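Local coordinates for glucose-6-phosphate dehydrogenase (Trypanosoma cruzi, PDB 5AQ1), which catalyses the NADP-dependent oxidation of glucose 6-phosphate to 6-phosphogluconolactone, the entry step of the oxidative pentose phosphate pathway, at residues C159-S163 against Q196-F201; V175-E180 against Q205-I209. All coordinates share one frame; numbering follows the deposited sequence.

Contact 1: residues C159-S163 against Q196-F201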
ATOM      1  N   CYS B 159      31.348  -9.969 -39.820  1.00 39.90           N
ATOM      2  CA  CYS B 159      30.120  -9.210 -40.032  1.00 39.92           C
ATOM      3  C   CYS B 159      30.156  -8.438 -41.357  1.00 42.24           C
ATOM      4  O   CYS B 159      29.152  -8.370 -42.064  1.00 43.22           O
ATOM      5  CB  CYS B 159      29.874  -8.252 -38.861  1.00 39.64           C
ATOM      6  SG  CYS B 159      29.455  -9.077 -37.303  1.00 37.83           S
ATOM      7  N   ARG B 160      31.312  -7.872 -41.697  1.00 44.05           N
ATOM      8  CA  ARG B 160      31.466  -7.142 -42.958  1.00 46.46           C
ATOM      9  C   ARG B 160      31.362  -8.061 -44.173  1.00 45.85           C
ATOM     10  O   ARG B 160      30.716  -7.716 -45.156  1.00 44.65           O
ATOM     11  CB  ARG B 160      32.791  -6.374 -42.991  1.00 49.77           C
ATOM     12  CG  ARG B 160      32.748  -5.087 -42.189  1.00 51.87           C
ATOM     13  CD  ARG B 160      34.076  -4.349 -42.193  1.00 55.42           C
ATOM     14  NE  ARG B 160      34.032  -3.218 -41.264  1.00 58.40           N
ATOM     15  CZ  ARG B 160      35.093  -2.573 -40.782  1.00 61.16           C
ATOM     16  NH1 ARG B 160      36.328  -2.928 -41.130  1.00 63.54           N
ATOM     17  NH2 ARG B 160      34.917  -1.561 -39.937  1.00 61.00           N
ATOM     18  N   GLY B 161      32.007  -9.223 -44.096  1.00 45.98           N
ATOM     19  CA  GLY B 161      31.963 -10.212 -45.172  1.00 45.85           C
ATOM     20  C   GLY B 161      30.566 -10.752 -45.417  1.00 46.08           C
ATOM     21  O   GLY B 161      30.132 -10.868 -46.563  1.00 47.96           O
ATOM     22  N   LEU B 162      29.861 -11.081 -44.335  1.00 44.41           N
ATOM     23  CA  LEU B 162      28.487 -11.575 -44.419  1.00 43.28           C
ATOM     24  C   LEU B 162      27.548 -10.520 -44.996  1.00 43.35           C
ATOM     25  O   LEU B 162      26.748 -10.817 -45.882  1.00 42.67           O
ATOM     26  CB  LEU B 162      27.973 -12.007 -43.037  1.00 42.05           C
ATOM     27  CG  LEU B 162      28.544 -13.304 -42.460  1.00 40.96           C
ATOM     28  CD1 LEU B 162      28.107 -13.468 -41.018  1.00 39.43           C
ATOM     29  CD2 LEU B 162      28.127 -14.507 -43.296  1.00 41.14           C
ATOM     30  N   SER B 163      27.651  -9.296 -44.481  1.00 44.33           N
ATOM     31  CA  SER B 163      26.823  -8.179 -44.938  1.00 44.17           C
ATOM     32  C   SER B 163      27.038  -7.904 -46.419  1.00 45.42           C
ATOM     33  O   SER B 163      26.087  -7.683 -47.164  1.00 45.01           O
ATOM     34  CB  SER B 163      27.141  -6.916 -44.134  1.00 43.30           C
ATOM     35  OG  SER B 163      26.254  -5.863 -44.463  1.00 43.24           O
ATOM     36  N   GLN B 196      30.267   0.009 -35.503  1.00 50.04           N
ATOM     37  CA  GLN B 196      30.785  -0.704 -36.674  1.00 49.87           C
ATOM     38  C   GLN B 196      29.728  -1.632 -37.250  1.00 48.80           C
ATOM     39  O   GLN B 196      29.745  -1.935 -38.442  1.00 49.38           O
ATOM     40  CB  GLN B 196      32.027  -1.526 -36.335  1.00 51.32           C
ATOM     41  CG  GLN B 196      33.049  -0.810 -35.468  1.00 53.73           C
ATOM     42  CD  GLN B 196      34.466  -0.981 -35.961  1.00 57.52           C
ATOM     43  OE1 GLN B 196      34.759  -0.739 -37.136  1.00 60.00           O
ATOM     44  NE2 GLN B 196      35.362  -1.392 -35.066  1.00 58.67           N
ATOM     45  N   LEU B 197      28.820  -2.086 -36.393  1.00 47.39           N
ATOM     46  CA  LEU B 197      27.751  -2.989 -36.793  1.00 48.20           C
ATOM     47  C   LEU B 197      26.576  -2.234 -37.418  1.00 47.94           C
ATOM     48  O   LEU B 197      25.855  -2.783 -38.252  1.00 46.83           O
ATOM     49  CB  LEU B 197      27.264  -3.780 -35.576  1.00 48.25           C
ATOM     50  CG  LEU B 197      26.906  -5.239 -35.839  1.00 49.60           C
ATOM     51  CD1 LEU B 197      28.164  -6.046 -36.120  1.00 51.61           C
ATOM     52  CD2 LEU B 197      26.154  -5.821 -34.653  1.00 48.77           C
ATOM     53  N   LYS B 198      26.401  -0.978 -37.011  1.00 50.31           N
ATOM     54  CA  LYS B 198      25.270  -0.134 -37.438  1.00 52.23           C
ATOM     55  C   LYS B 198      24.994  -0.144 -38.959  1.00 51.35           C
ATOM     56  O   LYS B 198      23.868  -0.415 -39.373  1.00 52.94           O
ATOM     57  CB  LYS B 198      25.469   1.312 -36.945  1.00 54.93           C
ATOM     58  CG  LYS B 198      24.353   1.837 -36.051  1.00 58.02           C
ATOM     59  CD  LYS B 198      24.777   3.109 -35.320  1.00 61.73           C
ATOM     60  CE  LYS B 198      23.740   3.564 -34.300  1.00 64.46           C
ATOM     61  NZ  LYS B 198      23.713   2.711 -33.078  1.00 65.52           N
ATOM     62  N   PRO B 199      26.012   0.146 -39.792  1.00 49.74           N
ATOM     63  CA  PRO B 199      25.780   0.145 -41.243  1.00 51.11           C
ATOM     64  C   PRO B 199      25.688  -1.244 -41.899  1.00 51.54           C
ATOM     65  O   PRO B 199      25.266  -1.339 -43.051  1.00 52.06           O
ATOM     66  CB  PRO B 199      26.999   0.897 -41.787  1.00 51.72           C
ATOM     67  CG  PRO B 199      28.074   0.617 -40.798  1.00 51.14           C
ATOM     68  CD  PRO B 199      27.391   0.553 -39.461  1.00 49.87           C
ATOM     69  N   LEU B 200      26.079  -2.298 -41.182  1.00 50.66           N
ATOM     70  CA  LEU B 200      26.096  -3.659 -41.733  1.00 49.30           C
ATOM     71  C   LEU B 200      24.762  -4.389 -41.565  1.00 49.04           C
ATOM     72  O   LEU B 200      24.333  -5.114 -42.463  1.00 47.34           O
ATOM     73  CB  LEU B 200      27.203  -4.482 -41.068  1.00 48.06           C
ATOM     74  CG  LEU B 200      28.598  -3.854 -41.020  1.00 47.76           C
ATOM     75  CD1 LEU B 200      29.557  -4.787 -40.301  1.00 47.47           C
ATOM     76  CD2 LEU B 200      29.111  -3.525 -42.413  1.00 47.63           C
ATOM     77  N   PHE B 201      24.126  -4.207 -40.405  1.00 50.10           N
ATOM     78  CA  PHE B 201      22.876  -4.893 -40.066  1.00 49.38           C
ATOM     79  C   PHE B 201      21.912  -3.970 -39.331  1.00 49.59           C
ATOM     80  O   PHE B 201      22.335  -3.069 -38.613  1.00 49.67           O
ATOM     81  CB  PHE B 201      23.159  -6.095 -39.161  1.00 48.36           C
ATOM     82  CG  PHE B 201      24.014  -7.147 -39.797  1.00 49.46           C
ATOM     83  CD1 PHE B 201      23.460  -8.075 -40.665  1.00 50.23           C
ATOM     84  CD2 PHE B 201      25.373  -7.216 -39.523  1.00 51.00           C
ATOM     85  CE1 PHE B 201      24.245  -9.048 -41.256  1.00 51.92           C
ATOM     86  CE2 PHE B 201      26.165  -8.189 -40.109  1.00 52.03           C
ATOM     87  CZ  PHE B 201      25.601  -9.107 -40.978  1.00 52.43           C
TER
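In the Rossmann-type coenzyme domain, helix 155-165 packs beside the end of helix 187-197 and the turn that follows it, where S163 and L200 bring their backbones nearest, 5.6 Å between CA atoms. L200 buries the most area. Its CD1 touches two side chains of the helix, 3.8 Å from C159 CB and 3.7 Å from the aliphatic CG of R160, while CB of the same leucine sits beside the S163 hydroxyl. L197 reaches in next to it: its CD1 meets the sulfur of C159, so that the cysteine has a leucine methyl on both CB and SG. F201 closes the apolar part with the rim of its ring, CE2 lying 3.9 Å from C159 CB, which is in the plane of the ring; CZ continues toward the CB of L162.

At the outer margin the contact turns polar. The extended R160 chain brings its guanidinium obliquely to the Q196 amide, the two planes 66° apart; NH2 comes near OE1, but the angle is too poor for a hydrogen bond. Inward, C159, L162, L197 and F201 belong to the layer that covers the parallel sheet: C159 and L162 touch L148, and L197 and F201 touch V206. Helix 155-165 is thereby joined to the end of helix 187-197 and its following turn mostly by leucine, cysteine and phenylalanine side chains. Where helix 187-197 gives way to the turn, L197 O accepts from both L200 N and F201 N, and the L200 carbonyl is met from the neighbouring helix. With its hydroxyl anti to the backbone N (chi1 -174°), S163 directs OG to L200 O, donating a 2.9 Å hydrogen bond in the plane of the carbonyl, toward one of its lone pairs (C=O...OG angle 115°).

Contact 2: residues V175-E180 against Q205-I209. With NDP (NADPH dihydro-nicotinamide-adenine-dinucleotide phosphate), chain G.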
ATOM      1  N   VAL B 175      17.471 -12.471 -42.701  1.00 34.56           N
ATOM      2  CA  VAL B 175      18.789 -12.818 -42.189  1.00 34.89           C
ATOM      3  C   VAL B 175      18.865 -12.415 -40.721  1.00 34.41           C
ATOM      4  O   VAL B 175      18.517 -11.292 -40.365  1.00 34.25           O
ATOM      5  CB  VAL B 175      19.914 -12.104 -42.955  1.00 35.71           C
ATOM      6  CG1 VAL B 175      21.274 -12.578 -42.458  1.00 35.94           C
ATOM      7  CG2 VAL B 175      19.782 -12.345 -44.450  1.00 36.60           C
ATOM      8  N   ARG B 176      19.311 -13.339 -39.877  1.00 35.34           N
ATOM      9  CA  ARG B 176      19.488 -13.065 -38.456  1.00 36.05           C
ATOM     10  C   ARG B 176      20.879 -13.485 -37.994  1.00 36.74           C
ATOM     11  O   ARG B 176      21.396 -14.521 -38.417  1.00 37.40           O
ATOM     12  CB  ARG B 176      18.401 -13.763 -37.636  1.00 35.85           C
ATOM     13  CG  ARG B 176      17.036 -13.116 -37.807  1.00 36.00           C
ATOM     14  CD  ARG B 176      15.906 -13.952 -37.234  1.00 36.18           C
ATOM     15  NE  ARG B 176      14.614 -13.470 -37.719  1.00 37.58           N
ATOM     16  CZ  ARG B 176      13.471 -14.154 -37.680  1.00 39.50           C
ATOM     17  NH1 ARG B 176      13.418 -15.382 -37.168  1.00 40.73           N
ATOM     18  NH2 ARG B 176      12.363 -13.605 -38.169  1.00 39.67           N
ATOM     19  N   LEU B 177      21.473 -12.657 -37.139  1.00 37.75           N
ATOM     20  CA  LEU B 177      22.821 -12.861 -36.626  1.00 38.96           C
ATOM     21  C   LEU B 177      22.762 -13.154 -35.137  1.00 37.66           C
ATOM     22  O   LEU B 177      22.321 -12.311 -34.360  1.00 38.52           O
ATOM     23  CB  LEU B 177      23.665 -11.599 -36.833  1.00 41.33           C
ATOM     24  CG  LEU B 177      24.416 -11.407 -38.151  1.00 45.26           C
ATOM     25  CD1 LEU B 177      25.708 -12.212 -38.156  1.00 46.59           C
ATOM     26  CD2 LEU B 177      23.547 -11.759 -39.348  1.00 46.23           C
ATOM     27  N   ILE B 178      23.209 -14.338 -34.738  1.00 36.29           N
ATOM     28  CA  ILE B 178      23.409 -14.632 -33.330  1.00 35.24           C
ATOM     29  C   ILE B 178      24.879 -14.368 -33.001  1.00 35.59           C
ATOM     30  O   ILE B 178      25.777 -14.949 -33.616  1.00 35.72           O
ATOM     31  CB  ILE B 178      22.998 -16.074 -32.979  1.00 35.56           C
ATOM     32  CG1 ILE B 178      21.482 -16.231 -33.123  1.00 35.23           C
ATOM     33  CG2 ILE B 178      23.409 -16.413 -31.554  1.00 35.72           C
ATOM     34  CD1 ILE B 178      20.996 -17.667 -33.101  1.00 35.90           C
ATOM     35  N   VAL B 179      25.113 -13.486 -32.032  1.00 35.78           N
ATOM     36  CA  VAL B 179      26.463 -13.048 -31.676  1.00 36.28           C
ATOM     37  C   VAL B 179      26.716 -13.246 -30.180  1.00 36.57           C
ATOM     38  O   VAL B 179      25.798 -13.131 -29.370  1.00 37.09           O
ATOM     39  CB  VAL B 179      26.704 -11.577 -32.086  1.00 36.06           C
ATOM     40  CG1 VAL B 179      26.489 -11.407 -33.580  1.00 36.51           C
ATOM     41  CG2 VAL B 179      25.787 -10.628 -31.337  1.00 35.73           C
ATOM     42  N   GLU B 180      27.965 -13.546 -29.828  1.00 38.02           N
ATOM     43  CA  GLU B 180      28.334 -13.903 -28.459  1.00 38.24           C
ATOM     44  C   GLU B 180      29.209 -12.840 -27.800  1.00 38.96           C
ATOM     45  O   GLU B 180      29.870 -12.053 -28.479  1.00 38.48           O
ATOM     46  CB  GLU B 180      29.077 -15.240 -28.456  1.00 39.28           C
ATOM     47  CG  GLU B 180      28.210 -16.454 -28.764  1.00 39.23           C
ATOM     48  CD  GLU B 180      27.447 -16.988 -27.557  1.00 39.11           C
ATOM     49  OE1 GLU B 180      27.835 -16.702 -26.400  1.00 39.18           O
ATOM     50  OE2 GLU B 180      26.461 -17.726 -27.778  1.00 37.78           O
ATOM     51  N   GLN B 205      17.858  -7.478 -36.956  1.00 42.92           N
ATOM     52  CA  GLN B 205      18.570  -8.666 -37.427  1.00 41.13           C
ATOM     53  C   GLN B 205      19.591  -9.209 -36.433  1.00 38.94           C
ATOM     54  O   GLN B 205      19.996 -10.362 -36.543  1.00 39.09           O
ATOM     55  CB  GLN B 205      19.279  -8.365 -38.747  1.00 41.20           C
ATOM     56  CG  GLN B 205      18.344  -7.985 -39.877  1.00 41.33           C
ATOM     57  CD  GLN B 205      19.089  -7.568 -41.128  1.00 41.58           C
ATOM     58  OE1 GLN B 205      19.995  -6.735 -41.075  1.00 40.26           O
ATOM     59  NE2 GLN B 205      18.705  -8.136 -42.267  1.00 42.91           N
ATOM     60  N   VAL B 206      20.016  -8.388 -35.477  1.00 37.84           N
ATOM     61  CA  VAL B 206      21.046  -8.793 -34.521  1.00 37.43           C
ATOM     62  C   VAL B 206      20.431  -9.377 -33.246  1.00 36.18           C
ATOM     63  O   VAL B 206      19.556  -8.771 -32.628  1.00 35.60           O
ATOM     64  CB  VAL B 206      21.974  -7.619 -34.154  1.00 37.75           C
ATOM     65  CG1 VAL B 206      23.030  -8.067 -33.152  1.00 38.28           C
ATOM     66  CG2 VAL B 206      22.640  -7.058 -35.404  1.00 38.30           C
ATOM     67  N   PHE B 207      20.917 -10.556 -32.865  1.00 34.38           N
ATOM     68  CA  PHE B 207      20.455 -11.272 -31.687  1.00 32.48           C
ATOM     69  C   PHE B 207      21.639 -11.527 -30.757  1.00 32.88           C
ATOM     70  O   PHE B 207      22.317 -12.548 -30.865  1.00 33.07           O
ATOM     71  CB  PHE B 207      19.794 -12.587 -32.108  1.00 31.43           C
ATOM     72  CG  PHE B 207      18.427 -12.407 -32.695  1.00 30.75           C
ATOM     73  CD1 PHE B 207      18.263 -11.848 -33.952  1.00 31.30           C
ATOM     74  CD2 PHE B 207      17.300 -12.780 -31.984  1.00 30.58           C
ATOM     75  CE1 PHE B 207      17.000 -11.669 -34.491  1.00 31.61           C
ATOM     76  CE2 PHE B 207      16.033 -12.606 -32.514  1.00 31.23           C
ATOM     77  CZ  PHE B 207      15.881 -12.050 -33.771  1.00 31.42           C
ATOM     78  N   ARG B 208      21.894 -10.583 -29.857  1.00 33.27           N
ATOM     79  CA  ARG B 208      23.010 -10.703 -28.916  1.00 34.04           C
ATOM     80  C   ARG B 208      22.668 -11.666 -27.781  1.00 35.00           C
ATOM     81  O   ARG B 208      21.713 -11.442 -27.030  1.00 33.79           O
ATOM     82  CB  ARG B 208      23.385  -9.335 -28.345  1.00 33.81           C
ATOM     83  CG  ARG B 208      23.905  -8.371 -29.392  1.00 33.30           C
ATOM     84  CD  ARG B 208      24.331  -7.042 -28.795  1.00 32.98           C
ATOM     85  NE  ARG B 208      24.390  -6.005 -29.817  1.00 33.10           N
ATOM     86  CZ  ARG B 208      23.324  -5.421 -30.357  1.00 33.81           C
ATOM     87  NH1 ARG B 208      22.096  -5.764 -29.977  1.00 33.84           N
ATOM     88  NH2 ARG B 208      23.482  -4.484 -31.287  1.00 34.59           N
ATOM     89  N   ILE B 209      23.459 -12.730 -27.664  1.00 35.92           N
ATOM     90  CA  ILE B 209      23.221 -13.759 -26.662  1.00 37.16           C
ATOM     91  C   ILE B 209      23.675 -13.303 -25.284  1.00 38.51           C
ATOM     92  O   ILE B 209      24.784 -12.793 -25.122  1.00 39.63           O
ATOM     93  CB  ILE B 209      23.977 -15.071 -26.984  1.00 37.31           C
ATOM     94  CG1 ILE B 209      23.409 -15.732 -28.242  1.00 36.86           C
ATOM     95  CG2 ILE B 209      23.916 -16.041 -25.802  1.00 37.66           C
ATOM     96  CD1 ILE B 209      22.096 -16.466 -28.043  1.00 36.18           C
TER
HETATM   97  PA  NDP G 551      37.335 -20.871 -29.448  1.00 52.73           P
HETATM   98  O1A NDP G 551      38.605 -20.322 -28.840  1.00 55.93           O
HETATM   99  O2A NDP G 551      37.003 -22.344 -29.287  1.00 42.40           O
HETATM  100  O5B NDP G 551      37.347 -20.460 -31.000  1.00 48.67           O
HETATM  101  C5B NDP G 551      36.258 -20.828 -31.839  1.00 47.75           C
HETATM  102  C4B NDP G 551      36.753 -21.175 -33.237  1.00 45.10           C
HETATM  103  O4B NDP G 551      37.177 -19.965 -33.872  1.00 45.59           O
HETATM  104  C3B NDP G 551      37.940 -22.135 -33.276  1.00 44.83           C
HETATM  105  O3B NDP G 551      37.558 -23.500 -33.469  1.00 43.15           O
HETATM  106  C2B NDP G 551      38.755 -21.636 -34.446  1.00 45.36           C
HETATM  107  O2B NDP G 551      38.345 -22.302 -35.636  1.00 46.33           O
HETATM  108  C1B NDP G 551      38.418 -20.159 -34.557  1.00 47.61           C
HETATM  109  N9A NDP G 551      39.513 -19.343 -33.970  1.00 49.29           N
HETATM  110  C8A NDP G 551      40.079 -19.486 -32.748  1.00 49.23           C
HETATM  111  N7A NDP G 551      41.058 -18.565 -32.559  1.00 46.49           N
HETATM  112  C5A NDP G 551      41.125 -17.817 -33.676  1.00 47.53           C
HETATM  113  C6A NDP G 551      41.933 -16.673 -34.152  1.00 51.89           C
HETATM  114  N6A NDP G 551      42.891 -16.138 -33.359  1.00 55.12           N
HETATM  115  N1A NDP G 551      41.679 -16.185 -35.395  1.00 53.75           N
HETATM  116  C2A NDP G 551      40.727 -16.710 -36.194  1.00 51.27           C
HETATM  117  N3A NDP G 551      39.958 -17.752 -35.818  1.00 49.14           N
HETATM  118  C4A NDP G 551      40.108 -18.334 -34.601  1.00 47.71           C
HETATM  119  O3  NDP G 551      36.085 -19.974 -28.966  1.00 50.97           O
HETATM  120  PN  NDP G 551      34.839 -20.570 -28.134  1.00 50.83           P
HETATM  121  O1N NDP G 551      34.105 -21.608 -28.947  1.00 50.43           O
HETATM  122  O2N NDP G 551      35.326 -20.917 -26.745  1.00 59.42           O
HETATM  123  O5D NDP G 551      33.893 -19.274 -28.029  1.00 54.89           O
HETATM  124  C5D NDP G 551      33.277 -18.694 -29.177  1.00 58.84           C
HETATM  125  C4D NDP G 551      32.616 -17.378 -28.784  1.00 56.62           C
HETATM  126  O4D NDP G 551      31.617 -17.610 -27.786  1.00 58.51           O
HETATM  127  C3D NDP G 551      33.621 -16.412 -28.181  1.00 59.87           C
HETATM  128  O3D NDP G 551      33.365 -15.081 -28.641  1.00 62.96           O
HETATM  129  C2D NDP G 551      33.399 -16.515 -26.686  1.00 61.22           C
HETATM  130  O2D NDP G 551      33.756 -15.302 -26.005  1.00 62.01           O
HETATM  131  C1D NDP G 551      31.916 -16.870 -26.594  1.00 61.48           C
HETATM  132  N1N NDP G 551      31.609 -17.615 -25.362  1.00 61.78           N
HETATM  133  C2N NDP G 551      31.868 -18.929 -25.273  1.00 62.28           C
HETATM  134  C3N NDP G 551      31.596 -19.654 -24.116  1.00 63.09           C
HETATM  135  C7N NDP G 551      31.890 -21.126 -24.046  1.00 64.82           C
HETATM  136  O7N NDP G 551      31.141 -21.840 -23.396  1.00 64.91           O
HETATM  137  N7N NDP G 551      32.952 -21.637 -24.676  1.00 62.56           N
HETATM  138  C4N NDP G 551      30.991 -18.981 -22.908  1.00 65.27           C
HETATM  139  C5N NDP G 551      30.763 -17.558 -23.133  1.00 66.96           C
HETATM  140  C6N NDP G 551      31.074 -16.940 -24.337  1.00 63.25           C
HETATM  141  P2B NDP G 551      39.277 -22.431 -36.943  1.00 45.71           P
HETATM  142  O1X NDP G 551      40.698 -22.259 -36.463  1.00 44.26           O
HETATM  143  O2X NDP G 551      38.953 -23.831 -37.410  1.00 47.05           O
HETATM  144  O3X NDP G 551      38.808 -21.323 -37.858  1.00 40.67           O
HETATM  145  O   HOH W   1      27.090 -14.291 -25.309  1.00 31.99           O
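A single water bridges the residues that follow two parallel strands, E180 and I209, beside the coenzyme: it donates to E180 OE1 at 2.7 Å and to I209 O at 2.8 Å. E180 belongs to the NADPH pocket, and its CB lies 3.5 Å from O4D of the nicotinamide ribose. The bend of its chain at chi2 (-83°) folds the carboxylate back over I209, whose CG2 lies against OE2; that oxygen is also hydrogen-bonded to the hydroxyls of Y147 and Y442, so both carboxylate oxygens are held.

Behind this end, strands 175-179 and 206-208 run side by side with parallel hydrogen bonding. L177 uses its N on Q205 O and its O on F207 N, and V179 repeats the pattern with F207 O and I209 N. Of the four bonds, V179 N to F207 O is the longest, 3.2 Å, with the donor lying 39° out of the carbonyl plane.

The side chains separate onto two faces. On one, I178 sets CG2 against I209 CG1 at 3.4 Å. The R176 methylenes lie against F207 on this face, R176 CG being 3.6 Å from F207 CE1; the guanidinium and ring planes are 43° apart. NH1 of R176 is hydrogen-bonded to A449 O, and the guanidinium also makes a cation-pi contact with W174. On the other face, V179 CG2 rests against R208 CG, the two side chains pointing the same way, while V206 CG1 sits over one face of the R208 guanidinium, which is salt-bridged to E203. Together the strands complete a beta-alpha-beta unit through helix 187-197: strand 143-148 flanks 175-179 on its other edge, helix 155-165 packs on L177 and V179, and helix 441-451 on I178, F207 and I209.

Contacts 1 and 2 share one beta-alpha-beta unit: contact 2 pairs its strands, and contact 1 joins the end of its helix, 187-197, to helix 155-165, which precedes the unit. Contact 2 is buried and built on regular backbone hydrogen bonds, with E180 reaching the coenzyme pocket. Contact 1 is partly buried and lies farther out; it relies on side-chain packing and one hydroxyl-to-carbonyl bond, with R160 and Q196 at its more exposed margin. The layers meet directly: F201 CE1 lies 3.4 Å from L177 CD2, L197 packs on V206, and L162 on L177, so the apolar inner side of contact 1 covers the L177 and V206 face of contact 2.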